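Local coordinates for protein succinate-semialdehyde dehydrogenase (Streptococcus pyogenes MGAS1882, PDB 4OGD) that oxidises succinic semialdehyde to succinate, a reaction for which it can take NADP+ as the cofactor, at residues Val124-Glu129 / Val201-Thr206; Ala242-Leu247 / Asp277-Leu282; Ala303-Ala308 / His340-Thr345. All blocks are in the same frame, centred on the assembly; numbering follows the deposited sequence.

Contact 1 of 3, residues Val124-Glu129 / Val201-Thr206; sequences VILAVE and VGVCLT
Ala127 and Cys204 are paired on neighbouring parallel strands, and the small methyl of Ala127 lets the sulfur come close: Cys204 SG lies 3.7 Å from Ala127 CB. The sulfur sits between the backbone N and the carbonyl carbon of its own residue (chi1 51°), which swings it across to the 124-128 strand, where it also meets CG2 of Ile125. The strand axes are 4.8 Å apart and their directions differ by 13°. A ladder of five backbone bonds joins them, among them Cys204 N to Leu126 O and Val128 N to Cys204 O, both at 2.9 Å, so Cys204 is gripped through both its N-H and its carbonyl. These are the first and fourth strands of a Rossmann sheet of order 3-2-1-4-5, as expected of the cofactor-binding domain of an aldehyde dehydrogenase. The pair is interior to the sheet, with strands 152-155 and 225-229 along its outer edges, so most of its side chains are buried, which suits aliphatic and beta-branched residues. The face carrying Leu126, Val128, Val203 and Leu205 is apolar. Leu126 and Val203 lie side by side, whereas Val128 turns CG1 onto Leu205 CD1 at 3.7 Å. The looser places are the partly exposed valines: Val128 CG2 stays 4.4 Å from Val203 CG1, though Val201 CG2 still meets Ile125 CD1 at 3.7 Å. At the C-terminal ends of the strands the contact turns polar but remains buried. Glu129, bent at chi2 (-58°), folds its carboxylate back toward the neighbouring strand, and a water lies 2.7 Å from Glu129 OE2 and 2.9 Å from Thr206 OG1, bridging the two; Gln137 of helix 136-148 touches both side chains.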
ATOM      1  N   VAL A 124     -15.453   4.899   0.358  1.00  6.75           N
ATOM      2  CA  VAL A 124     -16.013   3.588   0.022  1.00  6.01           C
ATOM      3  C   VAL A 124     -14.893   2.650  -0.422  1.00  6.77           C
ATOM      4  O   VAL A 124     -14.051   3.014  -1.249  1.00  6.70           O
ATOM      5  CB  VAL A 124     -17.078   3.692  -1.087  1.00  6.87           C
ATOM      6  CG1 VAL A 124     -17.709   2.323  -1.366  1.00  7.89           C
ATOM      7  CG2 VAL A 124     -18.143   4.710  -0.692  1.00  8.87           C
ATOM      8  N   ILE A 125     -14.878   1.451   0.147  1.00  6.38           N
ATOM      9  CA  ILE A 125     -13.859   0.459  -0.187  1.00  6.98           C
ATOM     10  C   ILE A 125     -14.486  -0.671  -0.997  1.00  6.13           C
ATOM     11  O   ILE A 125     -15.515  -1.221  -0.600  1.00  8.16           O
ATOM     12  CB  ILE A 125     -13.229  -0.129   1.089  1.00  6.58           C
ATOM     13  CG1 ILE A 125     -12.586   0.978   1.927  1.00  7.51           C
ATOM     14  CG2 ILE A 125     -12.216  -1.214   0.743  1.00  7.89           C
ATOM     15  CD1 ILE A 125     -11.505   1.741   1.192  1.00  8.77           C
ATOM     16  N   LEU A 126     -13.882  -1.001  -2.138  1.00  6.50           N
ATOM     17  CA  LEU A 126     -14.257  -2.199  -2.883  1.00  6.34           C
ATOM     18  C   LEU A 126     -13.469  -3.399  -2.386  1.00  6.96           C
ATOM     19  O   LEU A 126     -12.233  -3.401  -2.421  1.00  7.29           O
ATOM     20  CB  LEU A 126     -14.005  -2.019  -4.383  1.00  7.52           C
ATOM     21  CG  LEU A 126     -14.117  -3.302  -5.207  1.00  6.97           C
ATOM     22  CD1 LEU A 126     -15.532  -3.879  -5.193  1.00  7.72           C
ATOM     23  CD2 LEU A 126     -13.655  -3.075  -6.645  1.00  7.38           C
ATOM     24  N   ALA A 127     -14.188  -4.418  -1.930  1.00  5.83           N
ATOM     25  CA  ALA A 127     -13.575  -5.681  -1.552  1.00  5.91           C
ATOM     26  C   ALA A 127     -13.875  -6.708  -2.631  1.00  7.89           C
ATOM     27  O   ALA A 127     -15.029  -6.880  -3.034  1.00  8.29           O
ATOM     28  CB  ALA A 127     -14.105  -6.151  -0.194  1.00  5.90           C
ATOM     29  N   VAL A 128     -12.828  -7.363  -3.125  1.00  8.10           N
ATOM     30  CA  VAL A 128     -12.989  -8.436  -4.098  1.00  8.32           C
ATOM     31  C   VAL A 128     -12.523  -9.705  -3.399  1.00  8.04           C
ATOM     32  O   VAL A 128     -11.356  -9.814  -3.039  1.00  7.49           O
ATOM     33  CB  VAL A 128     -12.157  -8.184  -5.369  1.00 11.02           C
ATOM     34  CG1 VAL A 128     -12.386  -9.301  -6.379  1.00  7.89           C
ATOM     35  CG2 VAL A 128     -12.512  -6.834  -5.975  1.00  9.63           C
ATOM     36  N   GLU A 129     -13.448 -10.640  -3.170  1.00  6.63           N
ATOM     37  CA  GLU A 129     -13.189 -11.800  -2.317  1.00  7.92           C
ATOM     38  C   GLU A 129     -13.469 -13.119  -3.035  1.00  7.41           C
ATOM     39  O   GLU A 129     -14.254 -13.159  -3.989  1.00  9.14           O
ATOM     40  CB  GLU A 129     -14.000 -11.682  -1.011  1.00  5.99           C
ATOM     41  CG  GLU A 129     -13.749 -10.373  -0.242  1.00  9.14           C
ATOM     42  CD  GLU A 129     -12.287 -10.153   0.134  1.00  8.04           C
ATOM     43  OE1 GLU A 129     -11.534 -11.145   0.242  1.00  6.68           O
ATOM     44  OE2 GLU A 129     -11.884  -8.973   0.330  1.00  9.20           O
ATOM     45  N   VAL A 201     -12.311   4.617  -2.808  1.00  6.36           N
ATOM     46  CA  VAL A 201     -11.013   5.149  -2.399  1.00  6.34           C
ATOM     47  C   VAL A 201      -9.966   4.086  -2.094  1.00  6.67           C
ATOM     48  O   VAL A 201      -8.869   4.395  -1.624  1.00  9.39           O
ATOM     49  CB  VAL A 201     -11.155   6.063  -1.161  1.00  7.59           C
ATOM     50  CG1 VAL A 201     -12.155   7.182  -1.450  1.00  7.14           C
ATOM     51  CG2 VAL A 201     -11.583   5.256   0.064  1.00  7.08           C
ATOM     52  N   GLY A 202     -10.299   2.831  -2.360  1.00  6.12           N
ATOM     53  CA  GLY A 202      -9.383   1.750  -2.063  1.00  7.82           C
ATOM     54  C   GLY A 202      -9.970   0.442  -2.528  1.00  6.85           C
ATOM     55  O   GLY A 202     -11.192   0.285  -2.598  1.00  7.38           O
ATOM     56  N   VAL A 203      -9.095  -0.498  -2.857  1.00  5.94           N
ATOM     57  CA  VAL A 203      -9.532  -1.830  -3.253  1.00  6.24           C
ATOM     58  C   VAL A 203      -8.724  -2.871  -2.486  1.00  7.34           C
ATOM     59  O   VAL A 203      -7.497  -2.863  -2.521  1.00  6.57           O
ATOM     60  CB  VAL A 203      -9.353  -2.074  -4.768  1.00  9.51           C
ATOM     61  CG1 VAL A 203      -9.926  -3.424  -5.140  1.00  9.50           C
ATOM     62  CG2 VAL A 203     -10.023  -0.962  -5.588  1.00  9.04           C
ATOM     63  N   CYS A 204      -9.411  -3.765  -1.782  1.00  6.99           N
ATOM     64  CA  CYS A 204      -8.726  -4.889  -1.151  1.00  6.28           C
ATOM     65  C   CYS A 204      -9.160  -6.162  -1.849  1.00  7.82           C
ATOM     66  O   CYS A 204     -10.353  -6.414  -2.021  1.00  8.20           O
ATOM     67  CB  CYS A 204      -9.006  -4.960   0.361  1.00  6.15           C
ATOM     68  SG  CYS A 204     -10.766  -4.900   0.814  1.00  8.25           S
ATOM     69  N   LEU A 205      -8.191  -6.963  -2.268  1.00  6.21           N
ATOM     70  CA  LEU A 205      -8.509  -8.199  -2.960  1.00  6.07           C
ATOM     71  C   LEU A 205      -7.841  -9.386  -2.306  1.00  7.43           C
ATOM     72  O   LEU A 205      -6.676  -9.327  -1.918  1.00  7.06           O
ATOM     73  CB  LEU A 205      -8.080  -8.123  -4.432  1.00  8.44           C
ATOM     74  CG  LEU A 205      -8.350  -9.357  -5.303  1.00  8.13           C
ATOM     75  CD1 LEU A 205      -8.688  -8.927  -6.721  1.00  9.46           C
ATOM     76  CD2 LEU A 205      -7.166 -10.339  -5.329  1.00  7.92           C
ATOM     77  N   THR A 206      -8.602 -10.467  -2.212  1.00  6.52           N
ATOM     78  CA  THR A 206      -8.068 -11.773  -1.875  1.00  6.26           C
ATOM     79  C   THR A 206      -8.463 -12.699  -3.009  1.00  8.22           C
ATOM     80  O   THR A 206      -9.622 -12.726  -3.421  1.00  9.10           O
ATOM     81  CB  THR A 206      -8.656 -12.281  -0.557  1.00  7.14           C
ATOM     82  OG1 THR A 206      -8.319 -11.357   0.487  1.00  6.44           O
ATOM     83  CG2 THR A 206      -8.067 -13.639  -0.215  1.00  7.92           C
TER
HETATM   84  O   HOH W   1      -9.264  -8.670   0.817  1.00  7.68           O

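Contact 2 of 3, residues Ala242-Leu247 / Asp277-Leu282; sequences ADWDQL and DRFKEL
This is a side-chain contact between two helices packed on one sheet, built round a stacked arginine and tryptophan, Arg278 and Trp244. Helix 244-256, capped at its N terminus by Asp243, is the crossover of a beta-alpha-beta unit joining the adjacent parallel strands 235-238 and 268-272, and helix 276-288 follows the second of them. Arg278 suits the exposed outer side of the pair: its chain runs extended from CG to NE, so the aliphatic part crosses the indole and the charged end arrives flat. Guanidinium and ring planes differ by only 10°, with centres 3.8 Å apart, and the cation-pi contact falls over the five-membered ring. Arg278 CD makes the CH-pi contact farther along, 3.8 Å from the centroid of the six-membered ring. On the opposite face of the indole sits Leu247 CD2, which leaves the wide tryptophan sandwiched between a charge and a leucine. Deeper in, the buried Phe279 and Leu247 make the contact purely apolar, and Phe279 CB meets Trp244 CH2 near the plane of the indole, 3.9 Å away. Leu282, partly exposed, turns CD2 to both Trp244 CE3 and Leu247 CD2. Below them Ile238 touches Trp244, Leu247 and Phe279, tying the cluster to the sheet. At the outer end of the stack Arg278 NH2 reaches past the indole to lie 3.3 Å from Trp244 CB.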
ATOM      1  N   ALA A 242      13.321 -32.670  13.874  1.00 13.71           N
ATOM      2  CA  ALA A 242      11.859 -32.696  13.917  1.00 12.81           C
ATOM      3  C   ALA A 242      11.343 -33.796  14.838  1.00 15.98           C
ATOM      4  O   ALA A 242      11.937 -34.870  14.921  1.00 14.26           O
ATOM      5  CB  ALA A 242      11.286 -32.876  12.523  1.00 10.44           C
ATOM      6  N   ASP A 243      10.238 -33.515  15.521  1.00 13.40           N
ATOM      7  CA  ASP A 243       9.518 -34.529  16.287  1.00 17.70           C
ATOM      8  C   ASP A 243       8.544 -35.217  15.336  1.00 17.33           C
ATOM      9  O   ASP A 243       7.541 -34.626  14.932  1.00 16.69           O
ATOM     10  CB  ASP A 243       8.767 -33.873  17.453  1.00 17.18           C
ATOM     11  CG  ASP A 243       8.058 -34.883  18.352  1.00 22.42           C
ATOM     12  OD1 ASP A 243       7.470 -35.856  17.838  1.00 22.38           O
ATOM     13  OD2 ASP A 243       8.079 -34.689  19.586  1.00 24.04           O
ATOM     14  N   TRP A 244       8.832 -36.469  14.988  1.00 17.29           N
ATOM     15  CA  TRP A 244       8.066 -37.181  13.966  1.00 15.95           C
ATOM     16  C   TRP A 244       6.687 -37.656  14.432  1.00 17.51           C
ATOM     17  O   TRP A 244       5.793 -37.889  13.617  1.00 16.07           O
ATOM     18  CB  TRP A 244       8.899 -38.332  13.393  1.00 16.82           C
ATOM     19  CG  TRP A 244       9.900 -37.826  12.414  1.00 12.37           C
ATOM     20  CD1 TRP A 244      11.030 -37.112  12.695  1.00 14.44           C
ATOM     21  CD2 TRP A 244       9.834 -37.936  10.989  1.00 15.48           C
ATOM     22  NE1 TRP A 244      11.682 -36.786  11.528  1.00 15.34           N
ATOM     23  CE2 TRP A 244      10.967 -37.281  10.468  1.00 14.11           C
ATOM     24  CE3 TRP A 244       8.928 -38.524  10.104  1.00 12.82           C
ATOM     25  CZ2 TRP A 244      11.217 -37.203   9.097  1.00 14.25           C
ATOM     26  CZ3 TRP A 244       9.181 -38.452   8.746  1.00 14.05           C
ATOM     27  CH2 TRP A 244      10.315 -37.797   8.255  1.00 12.90           C
ATOM     28  N   ASP A 245       6.513 -37.784  15.742  1.00 20.36           N
ATOM     29  CA  ASP A 245       5.205 -38.120  16.301  1.00 22.35           C
ATOM     30  C   ASP A 245       4.271 -36.931  16.135  1.00 22.54           C
ATOM     31  O   ASP A 245       3.128 -37.065  15.692  1.00 20.74           O
ATOM     32  CB  ASP A 245       5.332 -38.463  17.788  1.00 24.87           C
ATOM     33  CG  ASP A 245       5.923 -39.841  18.022  1.00 29.59           C
ATOM     34  OD1 ASP A 245       5.456 -40.805  17.380  1.00 38.04           O
ATOM     35  OD2 ASP A 245       6.855 -39.961  18.847  1.00 38.57           O
ATOM     36  N   GLN A 246       4.775 -35.759  16.504  1.00 21.75           N
ATOM     37  CA  GLN A 246       4.021 -34.526  16.360  1.00 21.91           C
ATOM     38  C   GLN A 246       3.810 -34.188  14.894  1.00 17.61           C
ATOM     39  O   GLN A 246       2.770 -33.658  14.517  1.00 17.07           O
ATOM     40  CB  GLN A 246       4.722 -33.390  17.099  1.00 24.59           C
ATOM     41  CG  GLN A 246       4.658 -33.569  18.605  1.00 30.59           C
ATOM     42  CD  GLN A 246       3.239 -33.835  19.086  1.00 35.13           C
ATOM     43  OE1 GLN A 246       2.947 -34.892  19.652  1.00 39.14           O
ATOM     44  NE2 GLN A 246       2.348 -32.877  18.855  1.00 38.83           N
ATOM     45  N   LEU A 247       4.795 -34.520  14.066  1.00 16.04           N
ATOM     46  CA  LEU A 247       4.680 -34.329  12.625  1.00 15.09           C
ATOM     47  C   LEU A 247       3.466 -35.056  12.057  1.00 12.97           C
ATOM     48  O   LEU A 247       2.642 -34.469  11.348  1.00 13.57           O
ATOM     49  CB  LEU A 247       5.952 -34.819  11.936  1.00 14.99           C
ATOM     50  CG  LEU A 247       5.974 -34.739  10.415  1.00 14.83           C
ATOM     51  CD1 LEU A 247       5.795 -33.303   9.961  1.00 15.04           C
ATOM     52  CD2 LEU A 247       7.279 -35.316   9.885  1.00 14.92           C
ATOM     53  N   ASP A 277      12.619 -41.373   2.382  1.00 13.83           N
ATOM     54  CA  ASP A 277      11.794 -42.570   2.266  1.00 16.81           C
ATOM     55  C   ASP A 277      10.775 -42.657   3.401  1.00 13.78           C
ATOM     56  O   ASP A 277       9.614 -43.015   3.187  1.00 14.20           O
ATOM     57  CB  ASP A 277      12.663 -43.832   2.233  1.00 17.33           C
ATOM     58  CG  ASP A 277      13.343 -44.038   0.900  1.00 20.29           C
ATOM     59  OD1 ASP A 277      12.968 -43.372  -0.085  1.00 19.51           O
ATOM     60  OD2 ASP A 277      14.251 -44.891   0.835  1.00 25.53           O
ATOM     61  N   ARG A 278      11.215 -42.310   4.604  1.00 13.74           N
ATOM     62  CA  ARG A 278      10.354 -42.310   5.779  1.00 14.19           C
ATOM     63  C   ARG A 278       9.187 -41.340   5.613  1.00 15.74           C
ATOM     64  O   ARG A 278       8.045 -41.669   5.937  1.00 14.59           O
ATOM     65  CB  ARG A 278      11.170 -41.961   7.024  1.00 12.42           C
ATOM     66  CG  ARG A 278      10.388 -41.998   8.317  1.00 15.33           C
ATOM     67  CD  ARG A 278      11.234 -41.489   9.455  1.00 15.34           C
ATOM     68  NE  ARG A 278      10.541 -41.586  10.729  1.00 16.31           N
ATOM     69  CZ  ARG A 278      11.058 -41.192  11.884  1.00 15.05           C
ATOM     70  NH1 ARG A 278      12.276 -40.669  11.920  1.00 19.56           N
ATOM     71  NH2 ARG A 278      10.357 -41.317  12.996  1.00 15.28           N
ATOM     72  N   PHE A 279       9.461 -40.152   5.081  1.00 13.11           N
ATOM     73  CA  PHE A 279       8.379 -39.200   4.867  1.00 11.59           C
ATOM     74  C   PHE A 279       7.427 -39.605   3.736  1.00 12.26           C
ATOM     75  O   PHE A 279       6.218 -39.374   3.829  1.00 13.06           O
ATOM     76  CB  PHE A 279       8.909 -37.783   4.638  1.00 12.99           C
ATOM     77  CG  PHE A 279       7.825 -36.754   4.620  1.00 10.78           C
ATOM     78  CD1 PHE A 279       7.230 -36.349   5.805  1.00 10.12           C
ATOM     79  CD2 PHE A 279       7.367 -36.225   3.420  1.00 13.65           C
ATOM     80  CE1 PHE A 279       6.209 -35.420   5.797  1.00 10.91           C
ATOM     81  CE2 PHE A 279       6.342 -35.293   3.408  1.00 10.77           C
ATOM     82  CZ  PHE A 279       5.768 -34.890   4.602  1.00 11.48           C
ATOM     83  N   LYS A 280       7.957 -40.197   2.667  1.00 12.89           N
ATOM     84  CA  LYS A 280       7.105 -40.689   1.587  1.00 13.21           C
ATOM     85  C   LYS A 280       6.097 -41.661   2.166  1.00 14.59           C
ATOM     86  O   LYS A 280       4.900 -41.579   1.887  1.00 14.45           O
ATOM     87  CB  LYS A 280       7.911 -41.408   0.501  1.00 14.79           C
ATOM     88  CG  LYS A 280       8.649 -40.496  -0.467  1.00 20.04           C
ATOM     89  CD  LYS A 280       8.913 -41.209  -1.795  1.00 19.91           C
ATOM     90  CE  LYS A 280       9.536 -42.583  -1.577  1.00 26.12           C
ATOM     91  NZ  LYS A 280      10.007 -43.193  -2.853  1.00 24.31           N
ATOM     92  N   GLU A 281       6.587 -42.572   2.998  1.00 15.22           N
ATOM     93  CA  GLU A 281       5.708 -43.557   3.620  1.00 15.84           C
ATOM     94  C   GLU A 281       4.707 -42.946   4.596  1.00 16.08           C
ATOM     95  O   GLU A 281       3.542 -43.354   4.644  1.00 15.44           O
ATOM     96  CB  GLU A 281       6.537 -44.637   4.307  1.00 17.66           C
ATOM     97  CG  GLU A 281       7.015 -45.686   3.333  1.00 30.97           C
ATOM     98  CD  GLU A 281       5.892 -46.148   2.422  1.00 37.27           C
ATOM     99  OE1 GLU A 281       6.043 -46.034   1.184  1.00 37.92           O
ATOM    100  OE2 GLU A 281       4.851 -46.611   2.945  1.00 32.55           O
ATOM    101  N   LEU A 282       5.162 -41.969   5.374  1.00 13.16           N
ATOM    102  CA  LEU A 282       4.294 -41.316   6.342  1.00 13.37           C
ATOM    103  C   LEU A 282       3.182 -40.526   5.657  1.00 15.21           C
ATOM    104  O   LEU A 282       2.013 -40.637   6.034  1.00 13.16           O
ATOM    105  CB  LEU A 282       5.099 -40.403   7.266  1.00 12.29           C
ATOM    106  CG  LEU A 282       4.280 -39.677   8.331  1.00 11.64           C
ATOM    107  CD1 LEU A 282       3.602 -40.690   9.237  1.00 17.19           C
ATOM    108  CD2 LEU A 282       5.163 -38.757   9.145  1.00 13.69           C
TER

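Contact 3 of 3, residues Ala303-Ala308 / His340-Thr345; sequences APLSSA and HFVMPT
His340 lays its imidazole over the peptide that joins Ser307 to Ala308, with Ala308 N 3.3 Å above the ring plane and close to its centre. His340 CG stands anti to its carbonyl carbon, beside the backbone N (chi1 -46°), which turns the ring onto that peptide. A flat ring suits this place because it can cover a flat peptide unit, and Ala308 adds a small methyl, its CB 3.7 Å from His340 CE1. The carbonyl oxygen of Leu305 lies at the imidazole edge, in the plane of the ring. The same histidine holds the other segment through its backbone: Leu305 N donates to His340 O at 2.8 Å, approaching from well above the carbonyl plane (49° out of it). Next along, Phe341 and Pro304 lie side by side. Pro304 CB stands over the centre of the phenyl face, 3.7 Å from the centroid and 9° off the normal, a CH-pi contact for which the rigid proline ring is well shaped. Neither segment has a regular strand here; beside the direct bond, a water makes a second, indirect backbone link by donating to Ala303 O at 2.8 Å and accepting from Val342 N at 2.8 Å. On the inner side Leu305 CD1 packs on Val342 CG2, 3.7 Å away. Ser307 OG caps the helix that starts at Ala308 by bonding to Ala310 N. The two loops meet against helix 308-323, whose Val314 touches both Leu305 and Val342, while 340-345 runs on into strand 345-348 of the seven-stranded sheet.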
ATOM      1  N   ALA A 303     -13.638 -33.137   1.054  1.00  9.49           N
ATOM      2  CA  ALA A 303     -14.702 -32.508   0.280  1.00  9.71           C
ATOM      3  C   ALA A 303     -14.417 -32.581  -1.218  1.00 10.90           C
ATOM      4  O   ALA A 303     -13.269 -32.772  -1.625  1.00 11.04           O
ATOM      5  CB  ALA A 303     -14.863 -31.040   0.719  1.00  9.61           C
ATOM      6  N   PRO A 304     -15.466 -32.450  -2.048  1.00 10.50           N
ATOM      7  CA  PRO A 304     -15.219 -32.262  -3.479  1.00 10.33           C
ATOM      8  C   PRO A 304     -14.624 -30.876  -3.685  1.00 11.27           C
ATOM      9  O   PRO A 304     -14.825 -30.007  -2.828  1.00 10.56           O
ATOM     10  CB  PRO A 304     -16.623 -32.308  -4.082  1.00 11.46           C
ATOM     11  CG  PRO A 304     -17.515 -31.800  -2.973  1.00 10.31           C
ATOM     12  CD  PRO A 304     -16.898 -32.321  -1.704  1.00 10.02           C
ATOM     13  N   LEU A 305     -13.918 -30.660  -4.790  1.00 10.52           N
ATOM     14  CA  LEU A 305     -13.426 -29.321  -5.104  1.00 10.52           C
ATOM     15  C   LEU A 305     -14.591 -28.403  -5.470  1.00 11.18           C
ATOM     16  O   LEU A 305     -15.713 -28.867  -5.696  1.00 11.25           O
ATOM     17  CB  LEU A 305     -12.376 -29.359  -6.217  1.00 10.08           C
ATOM     18  CG  LEU A 305     -11.141 -30.232  -5.979  1.00 14.59           C
ATOM     19  CD1 LEU A 305     -10.051 -29.908  -7.004  1.00 12.68           C
ATOM     20  CD2 LEU A 305     -10.607 -30.076  -4.570  1.00 14.26           C
ATOM     21  N   SER A 306     -14.323 -27.104  -5.555  1.00 11.78           N
ATOM     22  CA  SER A 306     -15.390 -26.104  -5.621  1.00 11.46           C
ATOM     23  C   SER A 306     -16.112 -25.961  -6.961  1.00 11.29           C
ATOM     24  O   SER A 306     -17.192 -25.366  -7.014  1.00 12.02           O
ATOM     25  CB  SER A 306     -14.849 -24.738  -5.199  1.00  9.77           C
ATOM     26  OG  SER A 306     -13.884 -24.290  -6.131  1.00 10.81           O
ATOM     27  N   SER A 307     -15.529 -26.481  -8.041  1.00 11.45           N
ATOM     28  CA  SER A 307     -16.174 -26.404  -9.351  1.00 12.12           C
ATOM     29  C   SER A 307     -15.623 -27.471 -10.286  1.00 12.94           C
ATOM     30  O   SER A 307     -14.596 -28.077 -10.006  1.00 11.75           O
ATOM     31  CB  SER A 307     -15.984 -25.018  -9.979  1.00 13.62           C
ATOM     32  OG  SER A 307     -14.637 -24.820 -10.395  1.00 12.43           O
ATOM     33  N   ALA A 308     -16.301 -27.692 -11.406  1.00 13.46           N
ATOM     34  CA  ALA A 308     -15.808 -28.643 -12.394  1.00 15.27           C
ATOM     35  C   ALA A 308     -14.480 -28.161 -12.965  1.00 14.27           C
ATOM     36  O   ALA A 308     -13.571 -28.963 -13.193  1.00 15.75           O
ATOM     37  CB  ALA A 308     -16.828 -28.832 -13.501  1.00 14.52           C
ATOM     38  N   HIS A 340     -17.355 -32.849  -7.791  1.00 12.23           N
ATOM     39  CA  HIS A 340     -16.045 -32.498  -8.343  1.00 11.81           C
ATOM     40  C   HIS A 340     -14.874 -33.050  -7.531  1.00 13.30           C
ATOM     41  O   HIS A 340     -13.987 -32.304  -7.108  1.00 11.66           O
ATOM     42  CB  HIS A 340     -15.936 -30.981  -8.480  1.00 10.88           C
ATOM     43  CG  HIS A 340     -17.148 -30.351  -9.093  1.00 13.48           C
ATOM     44  ND1 HIS A 340     -17.635 -30.727 -10.328  1.00 12.67           N
ATOM     45  CD2 HIS A 340     -17.982 -29.390  -8.634  1.00 13.14           C
ATOM     46  CE1 HIS A 340     -18.713 -30.015 -10.606  1.00 15.37           C
ATOM     47  NE2 HIS A 340     -18.944 -29.196  -9.596  1.00 15.81           N
ATOM     48  N   PHE A 341     -14.850 -34.366  -7.339  1.00 12.66           N
ATOM     49  CA  PHE A 341     -13.853 -34.999  -6.475  1.00 12.69           C
ATOM     50  C   PHE A 341     -12.493 -35.264  -7.129  1.00 12.39           C
ATOM     51  O   PHE A 341     -12.407 -35.717  -8.276  1.00 13.81           O
ATOM     52  CB  PHE A 341     -14.398 -36.314  -5.912  1.00 12.46           C
ATOM     53  CG  PHE A 341     -15.454 -36.133  -4.855  1.00 11.80           C
ATOM     54  CD1 PHE A 341     -15.095 -35.847  -3.550  1.00 10.99           C
ATOM     55  CD2 PHE A 341     -16.799 -36.257  -5.168  1.00 12.97           C
ATOM     56  CE1 PHE A 341     -16.051 -35.679  -2.570  1.00  9.85           C
ATOM     57  CE2 PHE A 341     -17.774 -36.089  -4.194  1.00 15.65           C
ATOM     58  CZ  PHE A 341     -17.396 -35.800  -2.888  1.00 10.93           C
ATOM     59  N   VAL A 342     -11.434 -34.991  -6.371  1.00 11.85           N
ATOM     60  CA  VAL A 342     -10.070 -35.365  -6.731  1.00 12.37           C
ATOM     61  C   VAL A 342      -9.497 -36.135  -5.547  1.00 12.00           C
ATOM     62  O   VAL A 342      -9.575 -35.675  -4.406  1.00 13.35           O
ATOM     63  CB  VAL A 342      -9.206 -34.106  -7.026  1.00 13.03           C
ATOM     64  CG1 VAL A 342      -7.735 -34.481  -7.254  1.00 12.27           C
ATOM     65  CG2 VAL A 342      -9.759 -33.351  -8.225  1.00 14.02           C
ATOM     66  N   MET A 343      -8.946 -37.322  -5.784  1.00 13.91           N
ATOM     67  CA  MET A 343      -8.403 -38.083  -4.660  1.00 14.12           C
ATOM     68  C   MET A 343      -7.062 -37.511  -4.223  1.00 12.32           C
ATOM     69  O   MET A 343      -6.342 -36.926  -5.038  1.00 13.11           O
ATOM     70  CB  MET A 343      -8.280 -39.579  -4.984  1.00 17.34           C
ATOM     71  CG  MET A 343      -6.975 -40.003  -5.620  1.00 17.62           C
ATOM     72  SD  MET A 343      -6.865 -41.809  -5.736  1.00 18.63           S
ATOM     73  CE  MET A 343      -6.309 -42.232  -4.091  1.00 18.39           C
ATOM     74  N   PRO A 344      -6.736 -37.649  -2.931  1.00 11.82           N
ATOM     75  CA  PRO A 344      -5.425 -37.221  -2.434  1.00 12.13           C
ATOM     76  C   PRO A 344      -4.332 -37.891  -3.255  1.00 15.10           C
ATOM     77  O   PRO A 344      -4.368 -39.101  -3.474  1.00 12.01           O
ATOM     78  CB  PRO A 344      -5.416 -37.731  -0.996  1.00 13.26           C
ATOM     79  CG  PRO A 344      -6.866 -37.768  -0.615  1.00 14.43           C
ATOM     80  CD  PRO A 344      -7.565 -38.225  -1.859  1.00 12.20           C
ATOM     81  N   THR A 345      -3.386 -37.094  -3.732  1.00 14.40           N
ATOM     82  CA  THR A 345      -2.389 -37.570  -4.672  1.00 12.24           C
ATOM     83  C   THR A 345      -1.047 -37.030  -4.199  1.00 15.21           C
ATOM     84  O   THR A 345      -0.976 -35.897  -3.728  1.00 12.07           O
ATOM     85  CB  THR A 345      -2.706 -37.041  -6.081  1.00 16.13           C
ATOM     86  OG1 THR A 345      -4.001 -37.509  -6.486  1.00 14.92           O
ATOM     87  CG2 THR A 345      -1.663 -37.495  -7.096  1.00 15.19           C
TER
HETATM   88  O   HOH W   2     -11.889 -33.968  -3.776  1.00 13.20           O

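In the fold
Followed from the N terminus, the three contacts come in series, none nesting or crossing. Contact 1 closes a loop of 71 residues and pairs the first and fourth strands of the Rossmann sheet, with the second and third, 152-155 and 181-183, made in between. Contact 2 closes a loop of 29 residues running through the rest of helix 244-256 and strand 268-272, and joins two helices on the other, seven-stranded sheet. Contact 3 closes 31 residues, mostly helix 308-323 and strand 327-330, and joins the loop before that helix to the loop leading into strand 345-348. Contact 1 lies across the chain's centre from the other two; the centres of contacts 2 and 3 are about 26 Å apart.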